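Local coordinates for probable transcriptional regulator, LysR family protein (Rhodococcus sp., PDB 2QL3) that probably binds DNA and regulates transcription as a LysR-family factor, the piece given here being its C-terminal effector-binding domain, at residues H117-C122 against F127-A132; V96-L101 against L149-L154; P105-D110 against R142-R147; G10-L15 against N44-Q49. All coordinates share one frame; numbering follows the deposited sequence.

The domain has the two-lobed architecture of LysR effector-binding domains, related to periplasmic binding proteins, and the four contacts divide between its lobes. Contacts 1, 2 and 3 build one lobe: the centres of contacts 1 and 2 lie about 9 Å apart, those of contacts 2 and 3 about 10 Å. Leu98 of contact 2 packs on Cys122 and Phe127 of contact 1, while strand 106-109 of contact 3 pairs with residues of both neighbours. Contact 4 belongs to the other lobe, its centre about 27 Å from that of contact 2; yet its nearest atoms come within about 5 Å of contact 3. In relatives the effector site lies in the cleft between the lobes.

Contact 1 of 4, residues H117-C122 against F127-A132; sequences HAMDVC and FAPRVA. With PO4 (phosphate ion), chain M.
Cys122 lays its CB over one face of the Phe127 ring, 4.1 Å from the ring centroid and 15° off the normal, a CH-pi contact shifted toward the rim. Its sulfur leans over the same face more obliquely, SG coming to 3.8 Å from CZ of Phe127, so methylene and sulfur together span the CE2 and CZ side in a Cys sulfur-aromatic contact. The backbones meet beside this overlap. Phe127 N donates to Cys122 O over 3.2 Å in a nearly straight bond (173°), although the donor stands above the carbonyl plane and not on a lone pair.

These residues belong to a beta-alpha-beta unit in which helix 114-125 connects the parallel strands 106-109 and 131-135, and residues 127-130 bring the chain back from the helix to the second strand. Pro129 presses its ring against the helix on the way, CD facing CB of Cys122. Met119, a selenomethionine, bends at chi2 (-44°) and so brings SE obliquely over the same proline, 3.8 Å from Pro129 CG. A water between the two backbones donates to Met119 O at 2.9 Å and to Phe127 O at 3.3 Å. Farther along, Val131 N gives a hydrogen bond of 2.8 Å to O4 of a phosphate that probably came from the crystallisation liquor, and the strand continues from there with Val131 packed on Leu108.

Contact 2 of 4, residues V96-L101 against L149-L154; sequences VRLADL and LGWTLL
The indole of Trp151 has Leu101 over one face and Leu153 CD2 in plane at its edge, while Leu98 approaches obliquely at the far end of the six-membered ring. This packing is part of the alpha/beta lobe of a periplasmic-binding-protein-like fold: the short 3-10 turn 98-101, in the connection between strands 69-84 and 106-109, is set against Trp151 of segment 149-154. The tryptophan holds CG between its backbone N and carbonyl carbon (chi1 59°), a rotation that turns the indole toward the 3-10 turn.

Leu101 makes a CH-pi contact with CB, 3.9 Å from the centroid of the five-membered ring and 19° off its normal. Its two methyls extend the cover along the same ring, CD2 reaching Trp151 CD1 at 3.7 Å and CD1 standing 4.0 Å from Trp151 CD2. Leu98 crosses the indole at about a right angle and touches with a single methyl, CD2 to CH2 of Trp151 at 3.8 Å; the leucine also packs on Val121, Cys122 and Ala125 of helix 114-125, the same CD2 lying against Cys122 SG. A backbone bond from Leu101 N to Leu98 O, 2.8 Å, closes the 3-10 turn and probably helps set the leucines' spacing.

The indole N-H is held chiefly by the carbonyl of His104. Toward Leu101 it has a second, weak hydrogen bond, Trp151 NE1 to Leu101 O at 3.3 Å with an angle of only 122° at the hydrogen.

Contact 3 of 4, residues P105-D110 against R142-R147; sequences PMVLLD and RAFVGR
Val107 stands at about a right angle to Phe144 and slants across Val145, so one branched side chain of a strand meets two successive residues of a helix. The pairing is the strand-on-helix packing of an alpha/beta lobe: strand 106-109 on one side, helix 138-147 on the other.

Both methyls of Val107 straddle the root of the phenylalanine, CG2 lying 3.9 Å from Phe144 CB and CG1 4.0 Å from that same carbon. The valine rotation accounts for this: CG1 is anti to the backbone N (chi1 175°) and CG2 anti to the carbonyl carbon, which spreads the pair toward the helix. The phenyl ring continues beyond, meeting Tyr133 edge-to-face and Phe38 of the second subunit. Pro21 and Leu24 of the second subunit also pack on Ala143 and Phe144 respectively, placing this helix at the dimer interface, consistent with the side-by-side pairing of effector domains in LysR relatives.

The carbonyl of Val107 accepts a hydrogen bond from OG1 of Thr152. The second apolar touch comes from a single branch of Val145: its CG2 sits 4.0 Å from CB of Val107 and equally far from Val107 CG2.

Contact 4 of 4, residues G10-L15 against N44-Q49; sequences GCYPAL and NRLRTQ. With PO4 (phosphate ion), chain O; PO4 (phosphate ion), chain Q.
Leu46 drives its two methyls against the backbone of residues 10-12, and nearly the whole contact rests on this one side chain. CD2 of Leu46 lies 3.5 Å from Cys11 C. The same methyl is 3.9 Å from CD1 of Tyr12, whose ring it meets obliquely. The other methyl, CD1, is 3.8 Å from Cys11 N. The helix can come this close because Gly10 has no side chain: its CA and that of Leu46 are 6.7 Å apart. Chi1 of Leu46, -147°, is well off a staggered value, possibly a sign of strain.

The elements joined belong to a Rossmann-like lobe. Strand 5-11 lies between the parallel strands 34-40 and 57-61, and helix 43-51, on the crossover connecting those two, packs over it. Cys11 turns its side chain the opposite way, onto Phe38 and Glu40 of the adjoining strand, while Tyr12 is backed by Val60 and Tyr61.

Farther out, the first turn of the helix points its amides at a phosphate, probably from the crystallisation liquor. Asn44 N donates to phosphate O1 at 2.9 Å in an almost straight bond (171°). Arg45 N reaches O2 of the same ion weakly at 3.3 Å; the positive end of the helix dipole probably helps hold the anion. Arg47 NH1 bonds Asn44 OD1 at 2.8 Å from above the amide plane. Arg45 is anchored by a salt bridge from NE to Asp41, and its NH1 makes a weak, straight bond to O4 of a second phosphate.

Contact 1 of 4, residues H117-C122 against F127-A132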
# COMPACT_ATOMS: atom_id res chain seq x y z
N HIS A 117 -10.39 15.27 2.90
CA HIS A 117 -9.43 16.34 2.55
C HIS A 117 -9.49 16.60 1.01
O HIS A 117 -9.59 17.76 0.56
CB HIS A 117 -7.98 15.96 2.96
CG HIS A 117 -6.98 17.01 2.59
ND1 HIS A 117 -6.13 16.87 1.50
CD2 HIS A 117 -6.76 18.25 3.09
CE1 HIS A 117 -5.42 17.98 1.36
NE2 HIS A 117 -5.78 18.83 2.32
N ALA A 118 -9.46 15.51 0.24
CA ALA A 118 -9.37 15.57 -1.20
C ALA A 118 -10.68 16.16 -1.75
O ALA A 118 -10.62 17.05 -2.56
CB ALA A 118 -9.06 14.19 -1.83
N MSE A 119 -11.84 15.68 -1.27
CA MSE A 119 -13.15 16.26 -1.70
C MSE A 119 -13.25 17.72 -1.30
O MSE A 119 -13.88 18.52 -2.00
CB MSE A 119 -14.34 15.53 -1.07
CG MSE A 119 -14.58 14.12 -1.50
SE MSE A 119 -14.41 13.83 -3.44
CE MSE A 119 -15.15 11.99 -3.48
N ASP A 120 -12.63 18.06 -0.16
CA ASP A 120 -12.60 19.45 0.35
C ASP A 120 -11.81 20.36 -0.57
O ASP A 120 -12.26 21.44 -0.88
CB ASP A 120 -12.05 19.58 1.82
CG ASP A 120 -13.02 19.01 2.91
OD1 ASP A 120 -14.18 18.71 2.63
OD2 ASP A 120 -12.58 18.86 4.09
N VAL A 121 -10.65 19.91 -1.03
CA VAL A 121 -9.84 20.75 -1.93
C VAL A 121 -10.38 20.91 -3.37
O VAL A 121 -10.23 21.97 -3.97
CB VAL A 121 -8.30 20.48 -1.81
CG1 VAL A 121 -7.98 19.45 -0.71
CG2 VAL A 121 -7.62 20.18 -3.14
N CYS A 122 -11.02 19.87 -3.91
CA CYS A 122 -11.77 20.06 -5.17
C CYS A 122 -12.92 21.02 -4.95
O CYS A 122 -13.16 21.92 -5.76
CB CYS A 122 -12.31 18.75 -5.70
SG CYS A 122 -11.00 17.58 -6.24
N PHE A 127 -15.54 22.25 -7.83
CA PHE A 127 -16.10 21.05 -8.48
C PHE A 127 -16.16 19.83 -7.60
O PHE A 127 -15.58 19.80 -6.49
CB PHE A 127 -15.46 20.76 -9.85
CG PHE A 127 -14.05 20.27 -9.76
CD1 PHE A 127 -13.00 21.17 -9.50
CD2 PHE A 127 -13.76 18.92 -9.92
CE1 PHE A 127 -11.69 20.73 -9.37
CE2 PHE A 127 -12.44 18.46 -9.84
CZ PHE A 127 -11.41 19.36 -9.56
N ALA A 128 -16.94 18.86 -8.07
CA ALA A 128 -17.04 17.53 -7.52
C ALA A 128 -16.33 16.66 -8.56
O ALA A 128 -16.70 16.67 -9.73
CB ALA A 128 -18.51 17.13 -7.36
N PRO A 129 -15.27 15.97 -8.16
CA PRO A 129 -14.54 15.26 -9.22
C PRO A 129 -15.31 14.05 -9.77
O PRO A 129 -16.11 13.44 -9.01
CB PRO A 129 -13.29 14.78 -8.52
CG PRO A 129 -13.75 14.59 -7.07
CD PRO A 129 -14.67 15.78 -6.82
N ARG A 130 -15.03 13.74 -11.03
CA ARG A 130 -15.50 12.51 -11.70
C ARG A 130 -14.54 11.37 -11.34
O ARG A 130 -13.48 11.25 -11.94
CB ARG A 130 -15.49 12.65 -13.23
CG ARG A 130 -16.15 13.95 -13.86
CD ARG A 130 -16.00 14.02 -15.41
NE ARG A 130 -16.22 12.70 -16.02
CZ ARG A 130 -15.30 11.91 -16.61
NH1 ARG A 130 -14.03 12.29 -16.75
NH2 ARG A 130 -15.66 10.72 -17.09
N VAL A 131 -14.93 10.55 -10.36
CA VAL A 131 -14.07 9.49 -9.83
C VAL A 131 -14.32 8.24 -10.68
O VAL A 131 -15.43 7.65 -10.69
CB VAL A 131 -14.29 9.27 -8.32
CG1 VAL A 131 -13.33 8.21 -7.77
CG2 VAL A 131 -14.12 10.58 -7.56
N ALA A 132 -13.32 7.94 -11.48
CA ALA A 132 -13.26 6.73 -12.32
C ALA A 132 -12.84 5.51 -11.50
O ALA A 132 -13.27 4.37 -11.79
CB ALA A 132 -12.28 6.96 -13.47
P PO4 M . -18.68 9.97 -9.35
O1 PO4 M . -19.73 10.48 -8.37
O2 PO4 M . -18.00 8.78 -8.71
O3 PO4 M . -19.31 9.58 -10.69
O4 PO4 M . -17.62 11.01 -9.65
O HOH W 1 -15.88 17.75 -3.95

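Contact 2 of 4, residues V96-L101 against L149-L154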
# COMPACT_ATOMS: atom_id res chain seq x y z
N VAL A 96 -0.69 23.43 -11.58
CA VAL A 96 -1.98 23.27 -12.29
C VAL A 96 -3.06 23.97 -11.50
O VAL A 96 -2.98 24.03 -10.29
CB VAL A 96 -2.40 21.78 -12.52
CG1 VAL A 96 -1.37 21.02 -13.34
CG2 VAL A 96 -2.67 21.10 -11.21
N ARG A 97 -4.03 24.57 -12.17
CA ARG A 97 -5.24 24.89 -11.45
C ARG A 97 -6.18 23.71 -11.54
O ARG A 97 -6.46 23.22 -12.62
CB ARG A 97 -5.92 26.18 -11.87
CG ARG A 97 -5.55 26.82 -13.14
CD ARG A 97 -6.09 28.29 -13.15
NE ARG A 97 -6.84 28.57 -11.93
CZ ARG A 97 -8.16 28.46 -11.77
NH1 ARG A 97 -8.71 28.73 -10.57
NH2 ARG A 97 -8.95 28.09 -12.80
N LEU A 98 -6.60 23.23 -10.39
CA LEU A 98 -7.32 21.97 -10.30
C LEU A 98 -8.57 22.04 -11.17
O LEU A 98 -8.97 21.06 -11.78
CB LEU A 98 -7.74 21.81 -8.87
CG LEU A 98 -7.42 20.59 -8.03
CD1 LEU A 98 -7.39 21.09 -6.61
CD2 LEU A 98 -8.54 19.60 -8.20
N ALA A 99 -9.19 23.21 -11.19
CA ALA A 99 -10.34 23.48 -12.05
C ALA A 99 -10.13 22.96 -13.48
O ALA A 99 -11.12 22.63 -14.15
CB ALA A 99 -10.66 24.99 -12.07
N ASP A 100 -8.87 22.89 -13.94
CA ASP A 100 -8.53 22.46 -15.31
C ASP A 100 -8.65 20.95 -15.51
O ASP A 100 -8.66 20.46 -16.62
CB ASP A 100 -7.15 22.97 -15.75
CG ASP A 100 -7.10 24.52 -15.84
OD1 ASP A 100 -6.02 25.09 -16.15
OD2 ASP A 100 -8.15 25.17 -15.59
N LEU A 101 -8.78 20.22 -14.41
CA LEU A 101 -8.94 18.77 -14.40
C LEU A 101 -10.37 18.36 -14.02
O LEU A 101 -10.66 17.19 -13.87
CB LEU A 101 -7.96 18.18 -13.38
CG LEU A 101 -6.49 18.24 -13.81
CD1 LEU A 101 -5.66 18.08 -12.57
CD2 LEU A 101 -6.24 17.08 -14.82
N LEU A 149 -4.86 5.94 -16.07
CA LEU A 149 -6.27 5.74 -15.70
C LEU A 149 -6.95 6.96 -15.04
O LEU A 149 -8.19 6.97 -14.83
CB LEU A 149 -6.37 4.49 -14.80
CG LEU A 149 -6.03 3.16 -15.44
CD1 LEU A 149 -5.87 2.11 -14.35
CD2 LEU A 149 -7.18 2.74 -16.35
N GLY A 150 -6.16 7.97 -14.67
CA GLY A 150 -6.67 9.28 -14.33
C GLY A 150 -5.61 10.16 -13.62
O GLY A 150 -4.43 9.93 -13.78
N TRP A 151 -6.04 11.20 -12.91
CA TRP A 151 -5.15 12.05 -12.14
C TRP A 151 -5.49 11.81 -10.68
O TRP A 151 -6.63 11.42 -10.36
CB TRP A 151 -5.35 13.53 -12.53
CG TRP A 151 -6.76 14.08 -12.32
CD1 TRP A 151 -7.78 14.09 -13.24
CD2 TRP A 151 -7.28 14.71 -11.15
NE1 TRP A 151 -8.90 14.68 -12.70
CE2 TRP A 151 -8.62 15.06 -11.42
CE3 TRP A 151 -6.74 15.00 -9.88
CZ2 TRP A 151 -9.43 15.70 -10.48
CZ3 TRP A 151 -7.54 15.65 -8.95
CH2 TRP A 151 -8.88 16.00 -9.26
N THR A 152 -4.55 12.08 -9.78
CA THR A 152 -4.89 12.07 -8.37
C THR A 152 -4.39 13.27 -7.60
O THR A 152 -3.70 14.13 -8.14
CB THR A 152 -4.50 10.73 -7.65
OG1 THR A 152 -5.30 10.60 -6.45
CG2 THR A 152 -2.97 10.65 -7.33
N LEU A 153 -4.73 13.34 -6.34
CA LEU A 153 -4.00 14.22 -5.44
C LEU A 153 -3.56 13.48 -4.21
O LEU A 153 -4.31 12.67 -3.67
CB LEU A 153 -4.80 15.48 -5.10
CG LEU A 153 -6.15 15.55 -4.44
CD1 LEU A 153 -5.95 15.95 -2.99
CD2 LEU A 153 -7.00 16.60 -5.13
N LEU A 154 -2.33 13.77 -3.78
CA LEU A 154 -1.64 13.05 -2.71
C LEU A 154 -0.93 14.02 -1.79
O LEU A 154 -0.43 15.07 -2.21
CB LEU A 154 -0.61 12.04 -3.30
CG LEU A 154 -1.11 10.83 -4.16
CD1 LEU A 154 0.06 10.13 -4.79
CD2 LEU A 154 -2.06 9.80 -3.45

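Contact 3 of 4, residues P105-D110 against R142-R147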
# COMPACT_ATOMS: atom_id res chain seq x y z
N PRO A 105 -10.95 12.18 -15.70
CA PRO A 105 -11.29 11.16 -14.72
C PRO A 105 -10.31 11.19 -13.56
O PRO A 105 -9.13 11.28 -13.80
CB PRO A 105 -11.07 9.83 -15.47
CG PRO A 105 -10.41 10.15 -16.71
CD PRO A 105 -10.54 11.60 -17.00
N MSE A 106 -10.79 11.11 -12.33
CA MSE A 106 -9.90 11.07 -11.21
C MSE A 106 -9.75 9.65 -10.63
O MSE A 106 -10.68 8.88 -10.67
CB MSE A 106 -10.35 12.09 -10.11
CG MSE A 106 -9.38 12.18 -8.90
SE MSE A 106 -10.36 12.80 -7.33
CE MSE A 106 -8.79 13.21 -6.12
N VAL A 107 -8.55 9.34 -10.10
CA VAL A 107 -8.27 8.14 -9.29
C VAL A 107 -8.22 8.70 -7.86
O VAL A 107 -7.37 9.54 -7.54
CB VAL A 107 -6.89 7.48 -9.63
CG1 VAL A 107 -6.58 6.32 -8.69
CG2 VAL A 107 -6.86 6.98 -11.04
N LEU A 108 -9.19 8.30 -7.04
CA LEU A 108 -9.34 8.81 -5.68
C LEU A 108 -8.71 7.85 -4.66
O LEU A 108 -9.03 6.65 -4.62
CB LEU A 108 -10.83 9.02 -5.37
CG LEU A 108 -11.23 9.34 -3.95
CD1 LEU A 108 -10.87 10.74 -3.67
CD2 LEU A 108 -12.73 9.15 -3.66
N LEU A 109 -7.80 8.38 -3.86
CA LEU A 109 -7.32 7.65 -2.68
C LEU A 109 -8.37 7.79 -1.57
O LEU A 109 -8.61 8.86 -1.05
CB LEU A 109 -5.96 8.19 -2.22
CG LEU A 109 -5.39 7.38 -1.01
CD1 LEU A 109 -5.14 5.91 -1.43
CD2 LEU A 109 -4.16 8.00 -0.45
N ASP A 110 -9.09 6.71 -1.28
CA ASP A 110 -10.13 6.83 -0.28
C ASP A 110 -9.54 6.25 1.01
O ASP A 110 -9.73 5.08 1.29
CB ASP A 110 -11.37 6.05 -0.68
CG ASP A 110 -12.53 6.21 0.34
OD1 ASP A 110 -12.34 6.78 1.47
OD2 ASP A 110 -13.63 5.74 0.01
N ARG A 142 -1.04 5.70 -7.21
CA ARG A 142 0.13 6.13 -8.03
C ARG A 142 0.27 5.26 -9.25
O ARG A 142 0.48 5.80 -10.36
CB ARG A 142 1.45 6.04 -7.24
CG ARG A 142 1.56 6.99 -6.10
CD ARG A 142 2.89 6.80 -5.34
NE ARG A 142 4.01 7.38 -6.08
CZ ARG A 142 5.04 6.72 -6.59
NH1 ARG A 142 6.02 7.38 -7.20
NH2 ARG A 142 5.12 5.41 -6.47
N ALA A 143 0.11 3.95 -9.08
CA ALA A 143 0.25 3.02 -10.22
C ALA A 143 -0.84 3.23 -11.29
O ALA A 143 -0.54 3.19 -12.49
CB ALA A 143 0.23 1.60 -9.77
N PHE A 144 -2.09 3.45 -10.85
CA PHE A 144 -3.19 3.73 -11.78
C PHE A 144 -2.93 5.04 -12.55
O PHE A 144 -3.09 5.11 -13.77
CB PHE A 144 -4.54 3.79 -11.05
CG PHE A 144 -5.25 2.45 -10.86
CD1 PHE A 144 -4.56 1.28 -10.78
CD2 PHE A 144 -6.64 2.41 -10.73
CE1 PHE A 144 -5.19 0.06 -10.62
CE2 PHE A 144 -7.29 1.17 -10.56
CZ PHE A 144 -6.56 0.01 -10.47
N VAL A 145 -2.56 6.10 -11.87
CA VAL A 145 -2.26 7.37 -12.51
C VAL A 145 -1.05 7.24 -13.49
O VAL A 145 -1.07 7.80 -14.60
CB VAL A 145 -2.01 8.49 -11.42
CG1 VAL A 145 -1.38 9.69 -12.00
CG2 VAL A 145 -3.36 8.88 -10.73
N GLY A 146 -0.00 6.51 -13.10
CA GLY A 146 1.19 6.39 -13.94
C GLY A 146 0.85 5.66 -15.25
O GLY A 146 1.40 5.95 -16.30
N ARG A 147 -0.07 4.70 -15.16
CA ARG A 147 -0.59 3.97 -16.30
C ARG A 147 -1.62 4.75 -17.18
O ARG A 147 -1.88 4.37 -18.27
CB ARG A 147 -1.12 2.58 -15.84
CG ARG A 147 -1.71 1.74 -16.94
CD ARG A 147 -0.71 1.34 -18.06
NE ARG A 147 0.37 0.50 -17.54
CZ ARG A 147 1.23 -0.20 -18.29
NH1 ARG A 147 1.16 -0.18 -19.61
NH2 ARG A 147 2.16 -0.96 -17.71

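Contact 4 of 4, residues G10-L15 against N44-Q49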
# COMPACT_ATOMS: atom_id res chain seq x y z
N GLY A 10 1.37 3.76 16.82
CA GLY A 10 0.43 3.52 15.72
C GLY A 10 0.65 4.53 14.63
O GLY A 10 1.29 5.60 14.87
N CYS A 11 0.12 4.24 13.45
CA CYS A 11 0.07 5.24 12.38
C CYS A 11 -0.96 4.90 11.31
O CYS A 11 -1.43 3.75 11.29
CB CYS A 11 1.45 5.44 11.76
SG CYS A 11 1.97 4.18 10.65
N TYR A 12 -1.31 5.87 10.46
CA TYR A 12 -2.18 5.62 9.30
C TYR A 12 -1.33 4.91 8.22
O TYR A 12 -0.16 5.21 8.08
CB TYR A 12 -2.75 6.91 8.69
CG TYR A 12 -3.65 7.71 9.60
CD1 TYR A 12 -4.36 7.10 10.65
CD2 TYR A 12 -3.82 9.08 9.39
CE1 TYR A 12 -5.19 7.86 11.51
CE2 TYR A 12 -4.62 9.84 10.22
CZ TYR A 12 -5.32 9.22 11.25
OH TYR A 12 -6.08 9.98 12.08
N PRO A 13 -1.93 3.94 7.48
CA PRO A 13 -1.11 3.14 6.55
C PRO A 13 -0.22 3.88 5.54
O PRO A 13 0.90 3.44 5.33
CB PRO A 13 -2.15 2.20 5.86
CG PRO A 13 -3.27 2.08 6.93
CD PRO A 13 -3.33 3.50 7.51
N ALA A 14 -0.68 5.00 4.98
CA ALA A 14 0.08 5.83 4.05
C ALA A 14 1.32 6.48 4.68
O ALA A 14 2.21 6.96 3.99
CB ALA A 14 -0.83 6.90 3.48
N LEU A 15 1.36 6.51 6.00
CA LEU A 15 2.48 7.06 6.74
C LEU A 15 3.49 5.94 7.06
O LEU A 15 4.65 6.23 7.36
CB LEU A 15 1.95 7.66 8.04
CG LEU A 15 1.74 9.18 8.13
CD1 LEU A 15 1.69 9.89 6.87
CD2 LEU A 15 0.59 9.59 9.05
N ASN A 44 -10.66 5.52 12.45
CA ASN A 44 -11.33 5.24 13.75
C ASN A 44 -10.64 4.20 14.62
O ASN A 44 -10.65 4.30 15.85
CB ASN A 44 -12.80 4.86 13.58
CG ASN A 44 -13.59 5.91 12.78
OD1 ASN A 44 -13.08 7.00 12.53
ND2 ASN A 44 -14.83 5.61 12.44
N ARG A 45 -10.08 3.18 13.99
CA ARG A 45 -9.51 2.09 14.73
C ARG A 45 -8.30 2.60 15.46
O ARG A 45 -8.15 2.30 16.65
CB ARG A 45 -9.23 0.86 13.83
CG ARG A 45 -10.50 0.18 13.28
CD ARG A 45 -10.18 -0.97 12.26
NE ARG A 45 -9.08 -1.82 12.72
CZ ARG A 45 -9.20 -3.07 13.18
NH1 ARG A 45 -8.14 -3.72 13.63
NH2 ARG A 45 -10.39 -3.67 13.21
N LEU A 46 -7.49 3.45 14.83
CA LEU A 46 -6.27 4.02 15.53
C LEU A 46 -6.72 4.91 16.71
O LEU A 46 -6.18 4.85 17.81
CB LEU A 46 -5.39 4.85 14.57
CG LEU A 46 -3.85 4.79 14.85
CD1 LEU A 46 -3.40 3.39 14.50
CD2 LEU A 46 -3.06 5.76 14.04
N ARG A 47 -7.78 5.70 16.49
CA ARG A 47 -8.29 6.59 17.56
C ARG A 47 -8.80 5.77 18.76
O ARG A 47 -8.56 6.09 19.94
CB ARG A 47 -9.41 7.48 16.96
CG ARG A 47 -10.28 8.22 17.98
CD ARG A 47 -11.31 9.16 17.28
NE ARG A 47 -12.58 8.45 17.14
CZ ARG A 47 -13.17 8.15 16.01
NH1 ARG A 47 -12.67 8.60 14.82
NH2 ARG A 47 -14.33 7.46 16.09
N THR A 48 -9.54 4.72 18.42
CA THR A 48 -10.08 3.76 19.35
C THR A 48 -9.00 3.02 20.16
O THR A 48 -9.14 2.86 21.36
CB THR A 48 -10.95 2.77 18.51
OG1 THR A 48 -12.25 3.34 18.44
CG2 THR A 48 -11.03 1.42 19.16
N GLN A 49 -7.94 2.61 19.50
CA GLN A 49 -6.79 2.00 20.17
C GLN A 49 -6.09 3.00 21.08
O GLN A 49 -5.84 2.70 22.28
CB GLN A 49 -5.85 1.33 19.13
CG GLN A 49 -6.53 0.10 18.53
CD GLN A 49 -5.97 -0.37 17.17
OE1 GLN A 49 -6.70 -0.96 16.35
NE2 GLN A 49 -4.69 -0.16 16.94
P PO4 O . -12.33 3.23 10.08
O1 PO4 O . -12.13 4.72 10.14
O2 PO4 O . -11.26 2.52 10.94
O3 PO4 O . -13.61 2.75 10.66
O4 PO4 O . -12.17 2.77 8.61
P PO4 Q . -9.29 -6.75 15.76
O1 PO4 Q . -9.07 -5.45 16.52
O2 PO4 Q . -9.18 -7.93 16.71
O3 PO4 Q . -10.68 -6.73 15.13
O4 PO4 Q . -8.25 -6.88 14.66